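Local coordinates for protein D-threo-3-hydroxyaspartate dehydratase (Delftia, PDB 3WQC) that catalyses the pyridoxal 5'-phosphate-dependent dehydration of D-threo-3-hydroxyaspartate to oxaloacetate and ammonia, and also acts on L-threo- and L-erythro-3-hydroxyaspartate and D-serine, at residues M255-V260 and Q304-G309. Residues are numbered along the deposited sequence; the frame is centred on the assembly and turned at random. Where two conformers were deposited one is given.
Sequences MRNIGV and QDFGYG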
# COMPACT_ATOMS: atom_id res chain seq x y z
N MET B 255 -3.09 -1.67 17.48
CA MET B 255 -4.02 -1.27 18.58
C MET B 255 -4.02 -2.31 19.67
O MET B 255 -4.08 -1.96 20.88
CB MET B 255 -5.46 -1.05 18.10
CG MET B 255 -5.62 0.19 17.22
SD MET B 255 -5.43 1.76 18.10
CE MET B 255 -4.07 2.62 17.29
N ARG B 256 -3.99 -3.59 19.31
CA ARG B 256 -3.92 -4.69 20.30
C ARG B 256 -2.66 -4.48 21.16
O ARG B 256 -2.72 -4.56 22.43
CB ARG B 256 -3.85 -6.04 19.57
CG ARG B 256 -3.81 -7.21 20.55
CD ARG B 256 -2.35 -7.57 20.86
NE ARG B 256 -2.24 -8.86 21.54
CZ ARG B 256 -1.08 -9.39 21.97
NH1 ARG B 256 0.10 -8.75 21.79
NH2 ARG B 256 -1.09 -10.58 22.57
N ASN B 257 -1.50 -4.18 20.55
CA ASN B 257 -0.28 -3.99 21.28
C ASN B 257 -0.28 -2.71 22.15
O ASN B 257 0.36 -2.69 23.24
CB ASN B 257 0.91 -3.97 20.39
CG ASN B 257 1.32 -5.37 19.94
OD1 ASN B 257 1.01 -6.36 20.64
ND2 ASN B 257 2.12 -5.45 18.87
N ILE B 258 -0.98 -1.67 21.69
CA ILE B 258 -1.10 -0.44 22.49
C ILE B 258 -1.92 -0.78 23.74
O ILE B 258 -1.70 -0.16 24.82
CB ILE B 258 -1.78 0.71 21.66
CG1 ILE B 258 -0.72 1.20 20.68
CG2 ILE B 258 -2.21 1.90 22.58
CD1 ILE B 258 -1.39 2.00 19.52
N GLY B 259 -2.86 -1.73 23.62
CA GLY B 259 -3.62 -2.26 24.76
C GLY B 259 -5.05 -1.83 24.81
O GLY B 259 -5.68 -1.99 25.85
N VAL B 260 -5.55 -1.26 23.72
CA VAL B 260 -6.92 -0.71 23.70
C VAL B 260 -7.90 -1.69 23.05
O VAL B 260 -9.12 -1.42 23.03
CB VAL B 260 -6.97 0.67 23.07
CG1 VAL B 260 -6.09 1.66 23.93
CG2 VAL B 260 -6.53 0.63 21.61
N GLN B 304 5.09 -7.08 20.95
CA GLN B 304 4.99 -8.35 20.25
C GLN B 304 4.98 -8.08 18.72
O GLN B 304 4.07 -7.43 18.17
CB GLN B 304 3.72 -9.08 20.66
CG GLN B 304 3.70 -10.44 19.92
CD GLN B 304 2.70 -11.40 20.55
OE1 GLN B 304 1.98 -11.05 21.49
NE2 GLN B 304 2.64 -12.59 20.05
N ASP B 305 6.01 -8.60 18.06
CA ASP B 305 6.14 -8.39 16.60
C ASP B 305 5.33 -9.45 15.88
O ASP B 305 5.59 -10.68 16.10
CB ASP B 305 7.64 -8.49 16.26
CG ASP B 305 7.94 -8.26 14.80
OD1 ASP B 305 7.03 -8.03 14.01
OD2 ASP B 305 9.13 -8.24 14.48
N PHE B 306 4.36 -9.05 15.07
CA PHE B 306 3.51 -10.01 14.34
C PHE B 306 3.95 -10.15 12.85
O PHE B 306 3.15 -10.67 12.06
CB PHE B 306 2.05 -9.58 14.45
CG PHE B 306 1.48 -9.79 15.83
CD1 PHE B 306 0.98 -11.07 16.20
CD2 PHE B 306 1.37 -8.74 16.73
CE1 PHE B 306 0.35 -11.24 17.45
CE2 PHE B 306 0.78 -8.91 17.98
CZ PHE B 306 0.29 -10.16 18.35
N GLY B 307 5.13 -9.68 12.47
CA GLY B 307 5.60 -9.79 11.06
C GLY B 307 4.59 -9.07 10.20
O GLY B 307 4.14 -7.97 10.58
N TYR B 308 4.20 -9.68 9.06
CA TYR B 308 3.21 -9.12 8.19
C TYR B 308 1.78 -9.56 8.53
O TYR B 308 0.84 -9.29 7.77
CB TYR B 308 3.54 -9.43 6.71
CG TYR B 308 4.67 -8.60 6.23
CD1 TYR B 308 6.05 -9.00 6.32
CD2 TYR B 308 4.40 -7.34 5.60
CE1 TYR B 308 7.09 -8.17 5.88
CE2 TYR B 308 5.45 -6.53 5.20
CZ TYR B 308 6.74 -6.94 5.29
OH TYR B 308 7.75 -6.14 4.83
N GLY B 309 1.59 -10.21 9.71
CA GLY B 309 0.23 -10.42 10.18
C GLY B 309 0.12 -11.70 11.00
O GLY B 309 0.92 -12.63 10.79
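The last turn of helix 253-258, closed by a Schellman motif with Gly-259 at C-prime, sends Arg-256 and Asn-257 against the loop 304-309 that leads into strand 310-312. Asn-257 grips the loop backbone: its ND2 donates to the carbonyl O of Gln-304 at 2.9 Å and also reaches Gln-302 OE1. The other end of the same amide, OD1, takes Arg-256 NH1 at 2.8 Å; OD1 lies in the guanidinium plane and NH1 nearly in line with the Asn-257 C=O bond. Arg-256 has CG anti to its own N (chi1 -179°) and then bends at chi2, which swings the guanidinium toward the loop. There NH1 makes its second bond, a bent one (130°), to Gln-304 OE1 at 3.0 Å, arriving from above the amide plane, while NH2 adds a weak one to the same oxygen. Phe-306 comes in edge-on, its CZ over one guanidinium face, 3.7 Å from Arg-256 NH1, with the two planes 82° apart. Asn-257 OD1 sits at the ring's edge, 3.7 Å from CE2. Replacing Asn-257 by a leucine would probably leave the Gln-304 main-chain O without this donor and Arg-256 NH1 without its in-plane acceptor, the guanidinium being freer to turn. All donors across the contact come from the helix, and all acceptors are neutral oxygens of Gln-304, so no salt bridge ties the two segments.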